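Local atomic coordinates of lyase/mutase (Burkholderia cenocepacia, PDB entry 4LSB), a protein that binds a magnesium ion and belongs to the lyase/mutase enzymes with a TIM-type barrel, here assembled as a pair of subunits. Residues L254-E259 against F266-A271; P35-A40 against R44-A49; V217-G220 against L225-L228; D83-A86 against P91-A94. One frame throughout, in Å; residues are numbered along the deposited sequence.

Contact 1 (L254-E259 against F266-A271); sequences LRAATE and FTFTQA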
loop_
_atom_site.group_PDB
_atom_site.type_symbol
_atom_site.label_atom_id
_atom_site.label_comp_id
_atom_site.label_asym_id
_atom_site.label_seq_id
_atom_site.Cartn_x
_atom_site.Cartn_y
_atom_site.Cartn_z
ATOM N N LEU B 254 -7.325 8.650 -4.917
ATOM C CA LEU B 254 -8.275 8.989 -6.012
ATOM C C LEU B 254 -8.510 10.472 -6.146
ATOM O O LEU B 254 -8.628 10.976 -7.257
ATOM C CB LEU B 254 -9.636 8.258 -5.860
ATOM C CG LEU B 254 -9.502 6.762 -6.243
ATOM C CD1 LEU B 254 -10.758 5.916 -5.918
ATOM C CD2 LEU B 254 -9.133 6.581 -7.706
ATOM N N ARG B 255 -8.594 11.198 -5.026
ATOM C CA ARG B 255 -8.752 12.649 -5.157
ATOM C C ARG B 255 -7.544 13.305 -5.857
ATOM O O ARG B 255 -7.702 14.242 -6.660
ATOM C CB ARG B 255 -9.043 13.286 -3.838
ATOM C CG ARG B 255 -10.441 12.955 -3.325
ATOM C CD ARG B 255 -10.730 13.695 -2.030
ATOM N NE ARG B 255 -9.990 13.197 -0.879
ATOM C CZ ARG B 255 -10.331 12.140 -0.142
ATOM N NH1 ARG B 255 -11.374 11.374 -0.440
ATOM N NH2 ARG B 255 -9.579 11.832 0.903
ATOM N N ALA B 256 -6.369 12.769 -5.593
ATOM C CA ALA B 256 -5.141 13.257 -6.252
ATOM C C ALA B 256 -5.157 12.945 -7.753
ATOM O O ALA B 256 -4.826 13.822 -8.585
ATOM C CB ALA B 256 -3.928 12.639 -5.617
ATOM N N ALA B 257 -5.509 11.706 -8.099
ATOM C CA ALA B 257 -5.648 11.275 -9.509
ATOM C C ALA B 257 -6.587 12.188 -10.308
ATOM O O ALA B 257 -6.266 12.608 -11.433
ATOM C CB ALA B 257 -6.171 9.854 -9.561
ATOM N N THR B 258 -7.711 12.514 -9.686
ATOM C CA THR B 258 -8.762 13.345 -10.264
ATOM C C THR B 258 -8.261 14.767 -10.465
ATOM O O THR B 258 -8.480 15.364 -11.507
ATOM C CB THR B 258 -10.030 13.364 -9.370
ATOM O OG1 THR B 258 -10.591 12.050 -9.351
ATOM C CG2 THR B 258 -11.103 14.366 -9.875
ATOM N N GLU B 259 -7.544 15.296 -9.474
ATOM C CA GLU B 259 -7.017 16.646 -9.596
ATOM C C GLU B 259 -6.062 16.653 -10.778
ATOM O O GLU B 259 -6.116 17.549 -11.660
ATOM C CB GLU B 259 -6.264 17.054 -8.304
ATOM C CG GLU B 259 -5.691 18.453 -8.418
ATOM C CD GLU B 259 -4.761 18.853 -7.280
ATOM O OE1 GLU B 259 -4.588 18.061 -6.339
ATOM O OE2 GLU B 259 -4.255 19.991 -7.335
ATOM N N PHE B 266 -1.120 19.675 -8.711
ATOM C CA PHE B 266 -0.541 18.764 -7.763
ATOM C C PHE B 266 -0.676 19.229 -6.319
ATOM O O PHE B 266 0.165 18.913 -5.439
ATOM C CB PHE B 266 0.925 18.609 -8.135
ATOM C CG PHE B 266 1.136 18.180 -9.570
ATOM C CD1 PHE B 266 0.997 16.854 -9.932
ATOM C CD2 PHE B 266 1.422 19.104 -10.554
ATOM C CE1 PHE B 266 1.173 16.439 -11.230
ATOM C CE2 PHE B 266 1.585 18.703 -11.862
ATOM C CZ PHE B 266 1.464 17.359 -12.203
ATOM N N THR B 267 -1.717 20.023 -6.052
ATOM C CA THR B 267 -1.864 20.619 -4.722
ATOM C C THR B 267 -2.181 19.545 -3.675
ATOM O O THR B 267 -1.982 19.730 -2.478
ATOM C CB THR B 267 -2.957 21.707 -4.698
ATOM O OG1 THR B 267 -4.254 21.139 -4.976
ATOM C CG2 THR B 267 -2.603 22.814 -5.645
ATOM N N PHE B 268 -2.658 18.398 -4.143
ATOM C CA PHE B 268 -2.815 17.284 -3.251
ATOM C C PHE B 268 -1.535 16.948 -2.420
ATOM O O PHE B 268 -1.610 16.369 -1.363
ATOM C CB PHE B 268 -3.319 16.085 -4.046
ATOM C CG PHE B 268 -2.261 15.400 -4.857
ATOM C CD1 PHE B 268 -1.339 14.541 -4.253
ATOM C CD2 PHE B 268 -2.194 15.595 -6.218
ATOM C CE1 PHE B 268 -0.415 13.874 -5.000
ATOM C CE2 PHE B 268 -1.205 14.955 -6.987
ATOM C CZ PHE B 268 -0.342 14.074 -6.368
ATOM N N THR B 269 -0.359 17.331 -2.938
ATOM C CA THR B 269 0.892 16.995 -2.386
ATOM C C THR B 269 1.142 17.775 -1.106
ATOM O O THR B 269 1.964 17.353 -0.285
ATOM C CB THR B 269 2.047 17.267 -3.394
ATOM O OG1 THR B 269 2.057 18.656 -3.721
ATOM C CG2 THR B 269 1.933 16.439 -4.700
ATOM N N GLN B 270 0.412 18.878 -0.917
ATOM C CA GLN B 270 0.563 19.736 0.252
ATOM C C GLN B 270 0.156 19.003 1.536
ATOM O O GLN B 270 0.835 19.117 2.566
ATOM C CB GLN B 270 -0.262 21.039 0.054
ATOM C CG GLN B 270 0.190 21.887 -1.166
ATOM C CD GLN B 270 -0.560 23.221 -1.317
ATOM O OE1 GLN B 270 -1.565 23.496 -0.622
ATOM N NE2 GLN B 270 -0.090 24.051 -2.233
ATOM N N ALA B 271 -0.879 18.178 1.467
ATOM C CA ALA B 271 -1.277 17.351 2.644
ATOM C C ALA B 271 -0.547 16.006 2.804
ATOM O O ALA B 271 -0.754 15.325 3.785
ATOM C CB ALA B 271 -2.755 17.101 2.623
#

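Contact 2 (P35-A40 against R44-A49); sequences PNPWDA and RLLAMA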
loop_
_atom_site.group_PDB
_atom_site.type_symbol
_atom_site.label_atom_id
_atom_site.label_comp_id
_atom_site.label_asym_id
_atom_site.label_seq_id
_atom_site.Cartn_x
_atom_site.Cartn_y
_atom_site.Cartn_z
ATOM N N PRO B 35 -6.455 -1.619 14.899
ATOM C CA PRO B 35 -6.524 -1.122 13.526
ATOM C C PRO B 35 -5.983 -2.119 12.540
ATOM O O PRO B 35 -5.302 -3.096 12.927
ATOM C CB PRO B 35 -5.655 0.124 13.597
ATOM C CG PRO B 35 -4.590 -0.261 14.541
ATOM C CD PRO B 35 -5.286 -1.070 15.604
ATOM N N ASN B 36 -6.261 -1.869 11.263
ATOM C CA ASN B 36 -6.039 -2.823 10.192
ATOM C C ASN B 36 -5.094 -2.273 9.071
ATOM O O ASN B 36 -5.551 -1.748 8.087
ATOM C CB ASN B 36 -7.355 -3.247 9.516
ATOM C CG ASN B 36 -8.397 -3.823 10.491
ATOM O OD1 ASN B 36 -9.054 -3.078 11.228
ATOM N ND2 ASN B 36 -8.552 -5.138 10.498
ATOM N N PRO B 37 -3.800 -2.418 9.244
ATOM C CA PRO B 37 -2.860 -2.198 8.151
ATOM C C PRO B 37 -2.955 -3.274 7.106
ATOM O O PRO B 37 -3.544 -4.324 7.371
ATOM C CB PRO B 37 -1.527 -2.292 8.862
ATOM C CG PRO B 37 -1.778 -3.333 9.832
ATOM C CD PRO B 37 -3.165 -3.173 10.328
ATOM N N TRP B 38 -2.436 -2.992 5.893
ATOM C CA TRP B 38 -2.463 -3.920 4.766
ATOM C C TRP B 38 -1.080 -4.121 4.120
ATOM O O TRP B 38 -0.961 -4.855 3.151
ATOM C CB TRP B 38 -3.492 -3.470 3.673
ATOM C CG TRP B 38 -3.135 -2.156 3.072
ATOM C CD1 TRP B 38 -2.399 -1.943 1.932
ATOM C CD2 TRP B 38 -3.400 -0.874 3.619
ATOM N NE1 TRP B 38 -2.244 -0.595 1.720
ATOM C CE2 TRP B 38 -2.879 0.077 2.727
ATOM C CE3 TRP B 38 -4.149 -0.424 4.713
ATOM C CZ2 TRP B 38 -3.004 1.462 2.954
ATOM C CZ3 TRP B 38 -4.220 0.957 4.942
ATOM C CH2 TRP B 38 -3.678 1.853 4.074
ATOM N N ASP B 39 -0.054 -3.491 4.679
ATOM C CA ASP B 39 1.304 -3.711 4.255
ATOM C C ASP B 39 2.284 -3.418 5.401
ATOM O O ASP B 39 1.885 -3.003 6.511
ATOM C CB ASP B 39 1.606 -2.933 2.950
ATOM C CG ASP B 39 1.549 -1.433 3.098
ATOM O OD1 ASP B 39 1.534 -0.907 4.244
ATOM O OD2 ASP B 39 1.461 -0.790 2.001
ATOM N N ALA B 40 3.558 -3.621 5.147
ATOM C CA ALA B 40 4.558 -3.437 6.202
ATOM C C ALA B 40 4.619 -1.998 6.698
ATOM O O ALA B 40 4.793 -1.774 7.909
ATOM C CB ALA B 40 5.942 -3.911 5.747
ATOM N N ARG B 44 4.015 -0.633 10.505
ATOM C CA ARG B 44 4.976 0.215 11.187
ATOM C C ARG B 44 4.388 1.519 11.738
ATOM O O ARG B 44 4.597 1.834 12.948
ATOM C CB ARG B 44 6.182 0.540 10.281
ATOM C CG ARG B 44 7.095 -0.652 10.065
ATOM C CD ARG B 44 8.487 -0.245 9.629
ATOM N NE ARG B 44 9.247 0.297 10.755
ATOM C CZ ARG B 44 10.458 0.835 10.662
ATOM N NH1 ARG B 44 11.118 0.832 9.531
ATOM N NH2 ARG B 44 11.043 1.299 11.751
ATOM N N LEU B 45 3.620 2.210 10.889
ATOM C CA LEU B 45 3.079 3.507 11.253
ATOM C C LEU B 45 2.055 3.375 12.360
ATOM O O LEU B 45 2.001 4.187 13.266
ATOM C CB LEU B 45 2.448 4.183 10.065
ATOM C CG LEU B 45 3.494 4.594 8.992
ATOM C CD1 LEU B 45 2.774 5.008 7.727
ATOM C CD2 LEU B 45 4.411 5.722 9.510
ATOM N N LEU B 46 1.231 2.335 12.317
ATOM C CA LEU B 46 0.305 2.125 13.438
ATOM C C LEU B 46 0.999 1.819 14.768
ATOM O O LEU B 46 0.532 2.247 15.828
ATOM C CB LEU B 46 -0.748 1.046 13.097
ATOM C CG LEU B 46 -1.669 1.375 11.889
ATOM C CD1 LEU B 46 -2.392 0.138 11.432
ATOM C CD2 LEU B 46 -2.681 2.520 12.181
ATOM N N ALA B 47 2.105 1.088 14.756
ATOM C CA ALA B 47 2.832 0.870 15.999
ATOM C C ALA B 47 3.407 2.191 16.522
ATOM O O ALA B 47 3.329 2.516 17.699
ATOM C CB ALA B 47 3.943 -0.128 15.810
ATOM N N MET B 48 3.992 2.936 15.614
ATOM C CA MET B 48 4.561 4.225 15.955
ATOM C C MET B 48 3.484 5.165 16.479
ATOM O O MET B 48 3.786 5.981 17.342
ATOM C CB MET B 48 5.265 4.853 14.761
ATOM C CG MET B 48 6.533 4.153 14.317
ATOM S SD MET B 48 7.035 4.834 12.719
ATOM C CE MET B 48 8.493 3.815 12.447
ATOM N N ALA B 49 2.255 5.044 15.985
ATOM C CA ALA B 49 1.106 5.829 16.478
ATOM C C ALA B 49 0.658 5.463 17.929
ATOM O O ALA B 49 -0.152 6.164 18.544
ATOM C CB ALA B 49 -0.092 5.679 15.566
#

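Contact 3 (V217-G220 against L225-L228); sequences VVMG and LLSL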
loop_
_atom_site.group_PDB
_atom_site.type_symbol
_atom_site.label_atom_id
_atom_site.label_comp_id
_atom_site.label_asym_id
_atom_site.label_seq_id
_atom_site.Cartn_x
_atom_site.Cartn_y
_atom_site.Cartn_z
ATOM N N VAL B 217 -16.597 -5.007 17.571
ATOM C CA VAL B 217 -17.487 -4.315 16.649
ATOM C C VAL B 217 -16.606 -3.610 15.610
ATOM O O VAL B 217 -15.551 -3.058 15.966
ATOM C CB VAL B 217 -18.321 -3.260 17.398
ATOM C CG1 VAL B 217 -18.956 -2.287 16.437
ATOM C CG2 VAL B 217 -19.361 -3.984 18.264
ATOM N N VAL B 218 -17.003 -3.690 14.344
ATOM C CA VAL B 218 -16.261 -3.008 13.271
ATOM C C VAL B 218 -16.974 -1.701 12.958
ATOM O O VAL B 218 -18.193 -1.638 12.955
ATOM C CB VAL B 218 -16.106 -3.859 11.987
ATOM C CG1 VAL B 218 -17.448 -4.210 11.364
ATOM C CG2 VAL B 218 -15.232 -3.127 10.983
ATOM N N MET B 219 -16.179 -0.667 12.739
ATOM C CA MET B 219 -16.668 0.610 12.394
ATOM C C MET B 219 -16.209 0.961 10.975
ATOM O O MET B 219 -15.063 0.684 10.602
ATOM C CB MET B 219 -16.210 1.667 13.398
ATOM C CG MET B 219 -17.084 1.683 14.620
ATOM S SD MET B 219 -18.693 2.406 14.265
ATOM C CE MET B 219 -19.777 1.150 14.912
ATOM N N GLY B 220 -17.133 1.567 10.231
ATOM C CA GLY B 220 -16.861 2.110 8.906
ATOM C C GLY B 220 -17.142 1.189 7.728
ATOM O O GLY B 220 -16.741 1.483 6.590
ATOM N N LEU B 225 -21.910 5.661 12.548
ATOM C CA LEU B 225 -20.651 5.670 13.285
ATOM C C LEU B 225 -20.890 5.883 14.772
ATOM O O LEU B 225 -21.746 6.690 15.173
ATOM C CB LEU B 225 -19.738 6.793 12.791
ATOM C CG LEU B 225 -19.082 6.503 11.464
ATOM C CD1 LEU B 225 -18.384 7.765 11.060
ATOM C CD2 LEU B 225 -18.151 5.285 11.552
ATOM N N LEU B 226 -20.104 5.173 15.572
ATOM C CA LEU B 226 -20.061 5.383 17.002
ATOM C C LEU B 226 -18.585 5.589 17.434
ATOM O O LEU B 226 -17.670 5.154 16.738
ATOM C CB LEU B 226 -20.679 4.173 17.709
ATOM C CG LEU B 226 -22.175 4.000 17.475
ATOM C CD1 LEU B 226 -22.610 2.634 18.004
ATOM C CD2 LEU B 226 -23.021 5.131 18.064
ATOM N N SER B 227 -18.367 6.315 18.522
ATOM C CA SER B 227 -17.046 6.538 18.996
ATOM C C SER B 227 -16.651 5.351 19.845
ATOM O O SER B 227 -17.479 4.563 20.286
ATOM C CB SER B 227 -16.928 7.815 19.810
ATOM O OG SER B 227 -17.663 7.686 21.008
ATOM N N LEU B 228 -15.376 5.243 20.092
ATOM C CA LEU B 228 -14.876 4.196 20.997
ATOM C C LEU B 228 -15.495 4.284 22.410
ATOM O O LEU B 228 -15.795 3.276 23.014
ATOM C CB LEU B 228 -13.361 4.317 21.119
ATOM C CG LEU B 228 -12.705 3.221 21.950
ATOM C CD1 LEU B 228 -12.884 1.838 21.315
ATOM C CD2 LEU B 228 -11.227 3.555 22.228
#

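Contact 4 (D83-A86 against P91-A94); sequences DLVA and PVSA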
loop_
_atom_site.group_PDB
_atom_site.type_symbol
_atom_site.label_atom_id
_atom_site.label_comp_id
_atom_site.label_asym_id
_atom_site.label_seq_id
_atom_site.Cartn_x
_atom_site.Cartn_y
_atom_site.Cartn_z
ATOM N N ASP B 83 4.532 -11.152 7.320
ATOM C CA ASP B 83 5.080 -9.841 6.944
ATOM C C ASP B 83 4.655 -8.807 7.977
ATOM O O ASP B 83 5.435 -7.973 8.338
ATOM C CB ASP B 83 4.551 -9.339 5.585
ATOM C CG ASP B 83 5.242 -9.976 4.398
ATOM O OD1 ASP B 83 6.303 -10.618 4.566
ATOM O OD2 ASP B 83 4.670 -9.844 3.291
ATOM N N LEU B 84 3.377 -8.824 8.365
ATOM C CA LEU B 84 2.899 -7.800 9.285
ATOM C C LEU B 84 3.381 -8.014 10.769
ATOM O O LEU B 84 3.550 -7.075 11.514
ATOM C CB LEU B 84 1.402 -7.617 9.141
ATOM C CG LEU B 84 0.984 -6.594 8.043
ATOM C CD1 LEU B 84 1.623 -6.786 6.677
ATOM C CD2 LEU B 84 -0.528 -6.585 7.966
ATOM N N VAL B 85 3.563 -9.264 11.164
ATOM C CA VAL B 85 4.168 -9.621 12.437
ATOM C C VAL B 85 5.581 -9.047 12.503
ATOM O O VAL B 85 5.921 -8.395 13.489
ATOM C CB VAL B 85 4.213 -11.139 12.630
ATOM C CG1 VAL B 85 5.110 -11.541 13.796
ATOM C CG2 VAL B 85 2.794 -11.673 12.836
ATOM N N ALA B 86 6.374 -9.276 11.452
ATOM C CA ALA B 86 7.764 -8.824 11.446
ATOM C C ALA B 86 7.830 -7.310 11.467
ATOM O O ALA B 86 8.656 -6.728 12.166
ATOM C CB ALA B 86 8.522 -9.362 10.237
ATOM N N PRO B 91 1.440 -7.709 18.695
ATOM C CA PRO B 91 0.486 -8.791 18.466
ATOM C C PRO B 91 -0.432 -8.599 17.256
ATOM O O PRO B 91 -0.933 -7.496 17.037
ATOM C CB PRO B 91 -0.347 -8.843 19.758
ATOM C CG PRO B 91 0.232 -7.805 20.639
ATOM C CD PRO B 91 1.136 -6.928 19.888
ATOM N N VAL B 92 -0.579 -9.649 16.461
ATOM C CA VAL B 92 -1.383 -9.632 15.237
ATOM C C VAL B 92 -2.511 -10.653 15.307
ATOM O O VAL B 92 -2.286 -11.846 15.506
ATOM C CB VAL B 92 -0.528 -9.930 13.986
ATOM C CG1 VAL B 92 -1.396 -10.070 12.753
ATOM C CG2 VAL B 92 0.495 -8.848 13.778
ATOM N N SER B 93 -3.729 -10.171 15.155
ATOM C CA SER B 93 -4.893 -10.996 14.965
ATOM C C SER B 93 -5.156 -11.096 13.497
ATOM O O SER B 93 -5.362 -10.084 12.819
ATOM C CB SER B 93 -6.132 -10.382 15.618
ATOM O OG SER B 93 -7.132 -11.387 15.725
ATOM N N ALA B 94 -5.210 -12.323 13.007
ATOM C CA ALA B 94 -5.355 -12.579 11.597
ATOM C C ALA B 94 -6.771 -12.829 11.168
ATOM O O ALA B 94 -7.466 -13.653 11.712
ATOM C CB ALA B 94 -4.522 -13.798 11.244
#

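Contact 1 (L254-E259 against F266-A271)
E259 OE2 is gripped by two donors from T267: the backbone N at 2.8 Å from OE2 and the hydroxyl, T267 OG1, at 2.6 Å from the same oxygen. They arrive from opposite faces of the carboxylate plane, the amide on the syn side but 30° out of plane, the hydroxyl from above. T265 OG1 adds a third bond to OE2. The other oxygen, E259 OE1, spends its syn lone pair on F268 N at 2.9 Å, so both oxygens are used and the carboxylate can hardly rotate. The glutamate reaches this far because CG stands anti to its backbone N (chi1 179°) and the chain stays extended.

The F268 ring lies against the helix. A256 CB sits over the middle of one ring face, a CH-pi contact 3.4 Å from the F268 centroid, while E259 OE1 lies at the ring edge, in plane, with the carboxylate nearly perpendicular to the ring. T269 CG2 covers the other face near its rim.

F266 packs on L226 of the second subunit, and R255 NH1 bonds A271 O there. E259 thus receives the backbone N-H groups of T267 and F268 as the chain returns beside helix 244-263. Separately, a long projecting helix meeting the second subunit is consistent with the helix-swapped dimers of the phosphoenolpyruvate mutase/isocitrate lyase superfamily.

Contact 2 (P35-A40 against R44-A49)
L46 points its isobutyl group into the bend of the P35-P37 loop, and its CD1 does most of the touching. That methyl lies 3.6 Å from P37 CD and equally close to P37 CB, so it rests across the proline ring, and it is 3.8 Å from P35 CG. The second methyl, L46 CD2, meets P35 alone, at 4.1 Å from P35 CB. L46 and P35 run past each other in opposite directions, whereas L46 meets P37 at a slant. With CG beside the backbone N (chi1 -61°), the leucine leaves the helix straight for the two rings.

The polar part is a single helical bond: R44 N gives its hydrogen to A40 O at 2.9 Å, nearly straight at 171°. The aliphatic start of the R44 side chain runs beside that carbonyl, R44 CG being 3.3 Å from A40 O, before the guanidinium turns away to N287 OD1, the carbonyls of F282 and A284, and G66 O of the second subunit.

Farther out, N36 faces away from the helix and ties the loop to two neighbouring parts of the barrel, through OD1 to V241 N and ND2 to T56 O. D39 occupies the N-cap of helix 40-48 and also bonds T42 OG1, and F253 of the second subunit packs on L46. The N36 side chain is about 10 Å from the bound magnesium ion. Strand 32-34, the proline-rich loop and the capped helix 40-48 form a beta-alpha turn of the TIM barrel.

Contact 3 (V217-G220 against L225-L228)
M219 hangs its thioether over the L225-L226 backbone, and this closes a beta-alpha loop of the TIM barrel, the one that leads from strand 215-218 to helix 228-233. The two leucines send their CB atoms to opposite sides of their own chain, and the sulfur sits against the peptide between them. On one side M219 SD meets L225 CD2 at 4.0 Å; on the other, the methyl M219 CE reaches L226 CB at 4.2 Å. The methionine can address both because it is bent twice: chi2 of -73° folds it back, and chi3 of 129° turns the methyl toward L226.

L225 CD2 also lies 4.1 Å from G220 N, so the leucine leans over the backbone where the loop leaves the strand. G220 has a positive phi (93°) that suits glycine, and its carbonyl is held by R247 NH2. At the far end S227 caps helix 228-233 with its side chain while its own N bonds E230 OE1, in the manner of a capping box.

Around this, M219 packs on V239 of the adjoining strand and on L231, and the second subunit covers the loop with F266 on M219 and T269 on L225. Among these apolar groups the peptide N-H of L226 points almost straight at the thioether, a weak hydrogen bond of 3.4 Å from L226 N to M219 SD.

Contact 4 (D83-A86 against P91-A94)
V85 and V92 adopt the same first torsion, chi1 167° and 173°, with CG1 anti to the backbone N and CG2 anti to the carbonyl carbon. In both residues it is CG2, the branch beside the backbone N, that is brought to the contact. The two methyls meet 3.8 Å apart, V85 CG2 against V92 CG2, and V85 CG2 is also 3.9 Å from V92 CB. The side chains come together at a slant, one branch of each leading, so this is a methyl-on-methyl contact and not a broad overlap.

V92 CG2 also works against the helix backbone. It lies 4.0 Å from V85 CA and 4.2 Å from L84 O, which sets the methyl against the turn formed by L84 and V85. Everything that meets here is apolar apart from that carbonyl, and no polar bond joins the two segments; the contact is van der Waals packing between a helix and the strand that follows it. The L84 side chain leaves the helix on the strand side too, but its branches pass V92 at a distance and pack on T56 instead, a residue that V92 also touches.

Both residues on the helix side belong to helix 74-88; the chain reverses after residue 88 and enters strand 92-95, so that V85 lies over V92. That strand bonds on one side to L54 and T56 and on the other to V120 and G121, so V92 projects outward from the parallel barrel sheet to helix 74-88, while P91 and S93 pack on F22 of helix 14-25.

Along the chain the order is contact 2, contact 4, contact 3, contact 1. Contacts 2, 3 and 4 belong to the barrel: 2 follows strand 32-34, 4 joins helix 74-88 to strand 92-95, and 3 follows strand 215-218. Contacts 2 and 4 are neighbours, centres 10 Å apart, and touch where L84 CD1 comes 3.7 Å from D39 C. Contacts 3 and 4 reach the same sheet from opposite sides of the chain's centre, 22 Å apart between centres. Contact 1 stands off at the far end of helix 244-263, its centre 23 Å or more from the others. Contacts 1, 2 and 3 all meet the second subunit, so the projecting arm and the barrel loops share in dimer formation.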